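Local atomic coordinates of transcriptional regulator, TetR family (Myxococcus xanthus, PDB entry 5K7F), a protein that probably binds operator DNA as a TetR-type repressor and responds to isovaleryl coenzyme A in regulating alternative isovaleryl-CoA biosynthesis. Residues 133-136 with 137-141; 159-162 with 163-167; 170-173 with 174-178. All coordinates share one frame; numbering follows the deposited sequence. Where two conformers were deposited one is given.

Interaction 1 (133-136 with 137-141); sequences RKKK and YVDFL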
loop_
_atom_site.group_PDB
_atom_site.type_symbol
_atom_site.label_atom_id
_atom_site.label_comp_id
_atom_site.label_asym_id
_atom_site.label_seq_id
_atom_site.Cartn_x
_atom_site.Cartn_y
_atom_site.Cartn_z
ATOM N N ARG A 133 10.832 -1.951 -15.280
ATOM C CA ARG A 133 9.643 -2.706 -15.631
ATOM C C ARG A 133 8.416 -2.121 -14.945
ATOM O O ARG A 133 7.355 -1.964 -15.566
ATOM C CB ARG A 133 9.838 -4.171 -15.257
ATOM C CG ARG A 133 10.958 -4.876 -16.046
ATOM C CD ARG A 133 10.889 -6.395 -15.911
ATOM N NE ARG A 133 9.745 -6.923 -16.652
ATOM C CZ ARG A 133 9.348 -8.194 -16.662
ATOM N NH1 ARG A 133 9.989 -9.127 -15.969
ATOM N NH2 ARG A 133 8.283 -8.537 -17.351
ATOM N N LYS A 134 8.537 -1.782 -13.669
ATOM C CA LYS A 134 7.398 -1.183 -12.973
ATOM C C LYS A 134 6.950 0.089 -13.674
ATOM O O LYS A 134 5.747 0.385 -13.750
ATOM C CB LYS A 134 7.755 -0.894 -11.511
ATOM C CG LYS A 134 7.869 -2.145 -10.614
ATOM C CD LYS A 134 8.409 -1.784 -9.232
ATOM C CE LYS A 134 8.430 -2.997 -8.308
ATOM N NZ LYS A 134 8.692 -2.577 -6.911
ATOM N N LYS A 135 7.905 0.866 -14.186
ATOM C CA LYS A 135 7.552 2.157 -14.768
ATOM C C LYS A 135 6.802 2.001 -16.085
ATOM O O LYS A 135 6.025 2.890 -16.451
ATOM C CB LYS A 135 8.800 3.018 -14.986
ATOM C CG LYS A 135 8.475 4.382 -15.614
ATOM C CD LYS A 135 9.717 5.265 -15.770
ATOM C CE LYS A 135 9.338 6.647 -16.292
ATOM N NZ LYS A 135 8.895 6.633 -17.705
ATOM N N LYS A 136 7.034 0.918 -16.820
ATOM C CA LYS A 136 6.252 0.658 -18.032
ATOM C C LYS A 136 4.763 0.500 -17.717
ATOM O O LYS A 136 3.916 0.985 -18.468
ATOM C CB LYS A 136 6.794 -0.555 -18.759
ATOM C CG LYS A 136 8.148 -0.290 -19.448
ATOM C CD LYS A 136 8.404 -1.235 -20.619
ATOM C CE LYS A 136 9.897 -1.407 -20.896
ATOM N NZ LYS A 136 10.526 -2.472 -20.032
ATOM N N TYR A 137 4.425 -0.139 -16.593
ATOM C CA TYR A 137 3.021 -0.223 -16.191
ATOM C C TYR A 137 2.446 1.148 -15.848
ATOM O O TYR A 137 1.339 1.501 -16.285
ATOM C CB TYR A 137 2.885 -1.199 -15.014
ATOM C CG TYR A 137 1.440 -1.540 -14.694
ATOM C CD1 TYR A 137 0.633 -2.164 -15.632
ATOM C CD2 TYR A 137 0.894 -1.257 -13.459
ATOM C CE1 TYR A 137 -0.717 -2.468 -15.367
ATOM C CE2 TYR A 137 -0.431 -1.555 -13.171
ATOM C CZ TYR A 137 -1.235 -2.184 -14.135
ATOM O OH TYR A 137 -2.557 -2.499 -13.880
ATOM N N VAL A 138 3.171 1.929 -15.040
ATOM C CA VAL A 138 2.711 3.267 -14.695
ATOM C C VAL A 138 2.518 4.104 -15.956
ATOM O O VAL A 138 1.531 4.845 -16.077
ATOM C CB VAL A 138 3.688 3.953 -13.717
ATOM C CG1 VAL A 138 3.269 5.396 -13.463
ATOM C CG2 VAL A 138 3.737 3.235 -12.393
ATOM N N ASP A 139 3.456 3.994 -16.917
ATOM C CA ASP A 139 3.336 4.733 -18.176
ATOM C C ASP A 139 2.039 4.378 -18.893
ATOM O O ASP A 139 1.358 5.243 -19.468
ATOM C CB ASP A 139 4.520 4.414 -19.102
ATOM C CG ASP A 139 5.841 5.000 -18.635
ATOM O OD1 ASP A 139 5.869 5.862 -17.732
ATOM O OD2 ASP A 139 6.872 4.577 -19.199
ATOM N N PHE A 140 1.720 3.085 -18.923
ATOM C CA PHE A 140 0.488 2.626 -19.536
ATOM C C PHE A 140 -0.726 3.262 -18.879
ATOM O O PHE A 140 -1.633 3.742 -19.567
ATOM C CB PHE A 140 0.432 1.112 -19.432
ATOM C CG PHE A 140 -0.842 0.484 -20.007
ATOM C CD1 PHE A 140 -0.948 0.169 -21.348
ATOM C CD2 PHE A 140 -1.932 0.200 -19.180
ATOM C CE1 PHE A 140 -2.108 -0.456 -21.853
ATOM C CE2 PHE A 140 -3.076 -0.409 -19.674
ATOM C CZ PHE A 140 -3.182 -0.705 -21.008
ATOM N N LEU A 141 -0.769 3.261 -17.545
ATOM C CA LEU A 141 -1.896 3.895 -16.860
ATOM C C LEU A 141 -1.943 5.393 -17.162
ATOM O O LEU A 141 -3.029 5.945 -17.429
ATOM C CB LEU A 141 -1.815 3.652 -15.346
ATOM C CG LEU A 141 -1.851 2.189 -14.855
ATOM C CD1 LEU A 141 -1.714 2.150 -13.345
ATOM C CD2 LEU A 141 -3.124 1.558 -15.259
#

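Interaction 2 (159-162 with 163-167); sequences PTVG and AFSFL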
loop_
_atom_site.group_PDB
_atom_site.type_symbol
_atom_site.label_atom_id
_atom_site.label_comp_id
_atom_site.label_asym_id
_atom_site.label_seq_id
_atom_site.Cartn_x
_atom_site.Cartn_y
_atom_site.Cartn_z
ATOM N N PRO A 159 -2.489 12.925 -15.014
ATOM C CA PRO A 159 -2.384 11.471 -15.281
ATOM C C PRO A 159 -1.553 10.703 -14.260
ATOM O O PRO A 159 -1.821 9.507 -14.045
ATOM C CB PRO A 159 -1.730 11.407 -16.666
ATOM C CG PRO A 159 -1.938 12.733 -17.282
ATOM C CD PRO A 159 -2.114 13.740 -16.188
ATOM N N THR A 160 -0.522 11.330 -13.662
ATOM C CA THR A 160 0.268 10.674 -12.627
ATOM C C THR A 160 -0.558 10.492 -11.361
ATOM O O THR A 160 -0.471 9.456 -10.702
ATOM C CB THR A 160 1.539 11.494 -12.337
ATOM O OG1 THR A 160 2.251 11.701 -13.571
ATOM C CG2 THR A 160 2.456 10.791 -11.362
ATOM N N VAL A 161 -1.338 11.513 -10.989
ATOM C CA VAL A 161 -2.274 11.374 -9.879
ATOM C C VAL A 161 -3.241 10.225 -10.153
ATOM O O VAL A 161 -3.453 9.337 -9.306
ATOM C CB VAL A 161 -3.014 12.703 -9.654
ATOM C CG1 VAL A 161 -4.079 12.585 -8.563
ATOM C CG2 VAL A 161 -2.006 13.805 -9.293
ATOM N N GLY A 162 -3.857 10.240 -11.333
ATOM C CA GLY A 162 -4.764 9.152 -11.717
ATOM C C GLY A 162 -4.090 7.805 -11.567
ATOM O O GLY A 162 -4.593 6.926 -10.878
ATOM N N ALA A 163 -2.882 7.677 -12.125
ATOM C CA ALA A 163 -2.160 6.407 -12.126
ATOM C C ALA A 163 -1.888 5.896 -10.716
ATOM O O ALA A 163 -2.145 4.714 -10.410
ATOM C CB ALA A 163 -0.851 6.575 -12.903
ATOM N N PHE A 164 -1.311 6.736 -9.846
ATOM C CA PHE A 164 -0.965 6.245 -8.528
ATOM C C PHE A 164 -2.166 6.192 -7.579
ATOM O O PHE A 164 -2.097 5.500 -6.560
ATOM C CB PHE A 164 0.177 7.091 -7.937
ATOM C CG PHE A 164 1.535 6.760 -8.529
ATOM C CD1 PHE A 164 2.164 5.571 -8.251
ATOM C CD2 PHE A 164 2.156 7.641 -9.387
ATOM C CE1 PHE A 164 3.380 5.281 -8.807
ATOM C CE2 PHE A 164 3.382 7.352 -9.931
ATOM C CZ PHE A 164 3.988 6.183 -9.643
ATOM N N SER A 165 -3.261 6.878 -7.870
ATOM C CA SER A 165 -4.486 6.657 -7.091
ATOM C C SER A 165 -5.005 5.253 -7.356
ATOM O O SER A 165 -5.301 4.467 -6.424
ATOM C CB SER A 165 -5.541 7.703 -7.454
ATOM O OG SER A 165 -5.119 9.006 -7.029
ATOM N N PHE A 166 -5.097 4.932 -8.637
ATOM C CA PHE A 166 -5.410 3.591 -9.124
ATOM C C PHE A 166 -4.508 2.547 -8.470
ATOM O O PHE A 166 -4.978 1.519 -7.944
ATOM C CB PHE A 166 -5.247 3.640 -10.639
ATOM C CG PHE A 166 -5.450 2.322 -11.382
ATOM C CD1 PHE A 166 -4.658 1.197 -11.161
ATOM C CD2 PHE A 166 -6.356 2.297 -12.398
ATOM C CE1 PHE A 166 -4.854 0.013 -11.947
ATOM C CE2 PHE A 166 -6.540 1.150 -13.168
ATOM C CZ PHE A 166 -5.758 0.021 -12.916
ATOM N N LEU A 167 -3.191 2.752 -8.554
ATOM C CA LEU A 167 -2.263 1.775 -8.008
ATOM C C LEU A 167 -2.419 1.615 -6.497
ATOM O O LEU A 167 -2.432 0.486 -5.989
ATOM C CB LEU A 167 -0.828 2.161 -8.361
ATOM C CG LEU A 167 -0.356 1.756 -9.747
ATOM C CD1 LEU A 167 1.043 2.354 -9.992
ATOM C CD2 LEU A 167 -0.360 0.227 -9.925
#

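Interaction 3 (170-173 with 174-178); sequences VLWI and YKWFK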
loop_
_atom_site.group_PDB
_atom_site.type_symbol
_atom_site.label_atom_id
_atom_site.label_comp_id
_atom_site.label_asym_id
_atom_site.label_seq_id
_atom_site.Cartn_x
_atom_site.Cartn_y
_atom_site.Cartn_z
ATOM N N VAL A 170 -5.527 -0.343 -5.540
ATOM C CA VAL A 170 -5.573 -1.759 -5.922
ATOM C C VAL A 170 -4.532 -2.556 -5.159
ATOM O O VAL A 170 -4.830 -3.627 -4.619
ATOM C CB VAL A 170 -5.394 -1.894 -7.442
ATOM C CG1 VAL A 170 -5.325 -3.340 -7.833
ATOM C CG2 VAL A 170 -6.579 -1.216 -8.147
ATOM N N LEU A 171 -3.308 -2.039 -5.042
ATOM C CA LEU A 171 -2.266 -2.837 -4.422
ATOM C C LEU A 171 -2.488 -2.977 -2.919
ATOM O O LEU A 171 -2.067 -3.981 -2.328
ATOM C CB LEU A 171 -0.893 -2.221 -4.727
ATOM C CG LEU A 171 -0.550 -2.167 -6.219
ATOM C CD1 LEU A 171 0.807 -1.504 -6.402
ATOM C CD2 LEU A 171 -0.554 -3.550 -6.828
ATOM N N TRP A 172 -3.123 -1.988 -2.272
ATOM C CA TRP A 172 -3.348 -2.045 -0.829
ATOM C C TRP A 172 -4.420 -3.062 -0.436
ATOM O O TRP A 172 -4.540 -3.362 0.761
ATOM C CB TRP A 172 -3.685 -0.640 -0.276
ATOM C CG TRP A 172 -3.157 -0.448 1.160
ATOM C CD1 TRP A 172 -1.847 -0.335 1.538
ATOM C CD2 TRP A 172 -3.923 -0.404 2.371
ATOM N NE1 TRP A 172 -1.755 -0.221 2.897
ATOM C CE2 TRP A 172 -3.013 -0.252 3.433
ATOM C CE3 TRP A 172 -5.289 -0.466 2.663
ATOM C CZ2 TRP A 172 -3.423 -0.158 4.764
ATOM C CZ3 TRP A 172 -5.691 -0.382 4.004
ATOM C CH2 TRP A 172 -4.764 -0.242 5.019
ATOM N N ILE A 173 -5.163 -3.634 -1.406
ATOM C CA ILE A 173 -6.195 -4.651 -1.121
ATOM C C ILE A 173 -5.631 -5.833 -0.328
ATOM O O ILE A 173 -6.335 -6.426 0.493
ATOM C CB ILE A 173 -6.860 -5.106 -2.416
ATOM C CG1 ILE A 173 -7.612 -3.944 -3.089
ATOM C CG2 ILE A 173 -7.806 -6.256 -2.140
ATOM C CD1 ILE A 173 -8.265 -4.354 -4.492
ATOM N N TYR A 174 -4.373 -6.203 -0.552
ATOM C CA TYR A 174 -3.832 -7.338 0.191
ATOM C C TYR A 174 -3.832 -7.129 1.697
ATOM O O TYR A 174 -3.903 -8.114 2.441
ATOM C CB TYR A 174 -2.433 -7.662 -0.318
ATOM C CG TYR A 174 -1.290 -6.954 0.345
ATOM C CD1 TYR A 174 -0.653 -7.508 1.458
ATOM C CD2 TYR A 174 -0.789 -5.777 -0.183
ATOM C CE1 TYR A 174 0.415 -6.892 2.034
ATOM C CE2 TYR A 174 0.283 -5.144 0.398
ATOM C CZ TYR A 174 0.885 -5.713 1.506
ATOM O OH TYR A 174 1.963 -5.106 2.106
ATOM N N LYS A 175 -3.807 -5.876 2.169
ATOM C CA LYS A 175 -3.809 -5.573 3.605
ATOM C C LYS A 175 -5.127 -5.930 4.283
ATOM O O LYS A 175 -5.139 -6.133 5.500
ATOM C CB LYS A 175 -3.535 -4.076 3.859
ATOM C CG LYS A 175 -2.091 -3.625 3.649
ATOM C CD LYS A 175 -1.149 -4.333 4.600
ATOM C CE LYS A 175 0.157 -3.571 4.814
ATOM N NZ LYS A 175 0.585 -2.846 3.588
ATOM N N TRP A 176 -6.232 -6.013 3.546
ATOM C CA TRP A 176 -7.534 -6.176 4.172
ATOM C C TRP A 176 -8.413 -7.229 3.544
ATOM O O TRP A 176 -9.433 -7.591 4.136
ATOM C CB TRP A 176 -8.296 -4.851 4.175
ATOM C CG TRP A 176 -8.564 -4.222 2.846
ATOM C CD1 TRP A 176 -7.728 -3.390 2.128
ATOM C CD2 TRP A 176 -9.771 -4.291 2.115
ATOM N NE1 TRP A 176 -8.352 -2.966 0.992
ATOM C CE2 TRP A 176 -9.602 -3.528 0.946
ATOM C CE3 TRP A 176 -10.985 -4.931 2.323
ATOM C CZ2 TRP A 176 -10.604 -3.405 -0.007
ATOM C CZ3 TRP A 176 -11.958 -4.815 1.393
ATOM C CH2 TRP A 176 -11.787 -4.011 0.252
ATOM N N PHE A 177 -8.074 -7.733 2.389
ATOM C CA PHE A 177 -8.926 -8.729 1.766
ATOM C C PHE A 177 -8.686 -10.095 2.379
ATOM O O PHE A 177 -7.545 -10.462 2.674
ATOM C CB PHE A 177 -8.676 -8.771 0.267
ATOM C CG PHE A 177 -9.411 -9.843 -0.429
ATOM C CD1 PHE A 177 -10.730 -9.660 -0.814
ATOM C CD2 PHE A 177 -8.799 -11.038 -0.734
ATOM C CE1 PHE A 177 -11.397 -10.655 -1.479
ATOM C CE2 PHE A 177 -9.470 -12.017 -1.393
ATOM C CZ PHE A 177 -10.773 -11.826 -1.764
ATOM N N LYS A 178 -9.777 -10.875 2.492
ATOM C CA LYS A 178 -9.801 -12.311 2.793
ATOM C C LYS A 178 -10.935 -12.928 1.977
ATOM O O LYS A 178 -11.942 -12.259 1.723
ATOM C CB LYS A 178 -10.032 -12.601 4.289
ATOM C CG LYS A 178 -9.118 -11.857 5.258
ATOM C CD LYS A 178 -7.854 -12.647 5.544
ATOM C CE LYS A 178 -6.916 -11.867 6.468
ATOM N NZ LYS A 178 -7.604 -11.378 7.713
#

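Interaction 1 (133-136 with 137-141)
Lys135 and Asp139, one helical turn apart on the outer side of helix 125-150, form an i to i+4 salt bridge. Lys135 NZ stands 3.1 Å from Asp139 OD1, on the syn lone pair of that oxygen, and a second, weak bond at 3.2 Å reaches Asp139 OD2, which gives both carboxylate oxygens a share of the ammonium group. The lysine chain leaves with CG opposite the backbone N (chi1 179°), runs extended, and bends only at its last torsion, a kink that turns NZ back to the acid. The two side chains cross at a slant. Asp139 CG lies 3.0 Å from Lys135 O, so the carboxylate sits close to a carbonyl that already accepts Asp139 N, at 2.8 Å. The nearby ammonium probably offsets the repulsion between these acceptors. Lys134 O accepts Val138 N at 3.3 Å and a weak second bond from Tyr137 N; Phe140 N gives its hydrogen to Lys136 O at 3.1 Å. Three other polar ends, those of Arg133, Lys134 and Tyr137, find partners beyond the turn. Arg133 NH2 makes a salt bridge to Asp73, Lys134 NZ bonds the carbonyl of Leu116, and Tyr137 OH, on the buried side, bonds Asn100 while its ring meets Phe75. With charged Lys135 and Asp139 facing outward while Tyr137 and Leu141 are buried, this is an amphipathic alpha-helix, here one of the all-helical TetR-type C-terminal domain.

Interaction 2 (159-162 with 163-167)
Thr160 lays its methyl against the rim of the Phe164 ring, CG2 lying in the ring plane 3.7 Å from CD2, as the two side chains run side by side in the same direction. Thr160 chi1 of -55° sets this methyl opposite the backbone N and puts OG1 beside the backbone N, where it bonds Arg182 of the second subunit and, weakly, Glu142 of its own chain. Thr160 O accepts Phe164 N at 3.0 Å in an almost straight bond (171°) and also lies 3.5 Å from Phe164 CD2, oblique to the ring. At the next residue, Val161 O is gripped twice by Ser165. Ser165 N comes in to Val161 O at 2.9 Å nearly along the C=O axis, while Ser165 OG donates at 2.8 Å from above the carbonyl plane. With OG beside its own backbone N (chi1 -67°), the serine can fold back onto the preceding turn, and its hydroxyl, buried here, is satisfied by Val161 O. The Ala163 amide bonds Pro159 O, with Ala163 CB 3.3 Å from that same oxygen, and Phe166 N reaches Gly162 O at 3.0 Å. Phe164 stacks on Trp176 of the second subunit, Val161 packs on Leu183 of that subunit and Ser165 on its Met169. Facing the other way, Ala163 and Leu167 lie against helix 125-150, and Phe166 reaches Cys96, Met97 and Asn100 of helix 89-105, so helix 159-171 is set between its own subunit's helices and the dimer partner.

Interaction 3 (170-173 with 174-178)
The Trp172 indole, in the one of its two conformers described here, carries Lys175 on one face: CG rests 3.6 Å from the centroid of the five-membered ring, 19° off the normal, a CH-pi contact in which the two side chains cross at about a right angle. In that conformer Trp176 meets the six-membered part of the same indole obliquely, CD1 lying 3.8 Å from Trp172 CE3 with the planes at 39°; these Trp172 contacts are tentative to that extent. Trp176 has Ile173 O over one of its own faces. At the edge of the Tyr174 ring, in its plane, Leu171 O approaches CD2 to 3.1 Å. Bends at chi2 (-62°) and chi4 let the Lys175 chain curl over the indole and bring NZ to Tyr174 OH, 3.0 Å away; Lys175 NZ also makes a salt bridge to Glu118 of the second subunit. Replacing Lys175 by an alanine would probably uncover this face of Trp172 and leave Glu118 of the second subunit without its cationic mate. In the backbone, Lys175 N bonds Trp172 O, and Ile173 O accepts Trp176 N (i to i+3) and, at 2.9 Å, Phe177 N (i to i+4). Ile173 CG2 packs 3.6 Å from Phe177 CB. This run of turns leads on from helix 159-171 toward helix 185-196, with aromatic side chains at the subunit interface of a TetR-type dimer.

Along the chain the three contacts come in series, none nesting or crossing, and each spans a single local stretch without closing a long loop. Interaction 1 lies midway along helix 125-150; interaction 2 opens the next helix, 159-171, and interaction 3 follows its path into the connection toward helix 185-196. Interactions 1 and 2, with centres 11 Å apart, touch directly: Val138 CG2 meets Leu167 CD1 at 3.7 Å, and Leu141 packs on Phe166, joining the two successive helices. Interactions 2 and 3 share helix 159-171, their centres about 17 Å apart, and both face the second subunit, whereas interactions 1 and 3 do not touch.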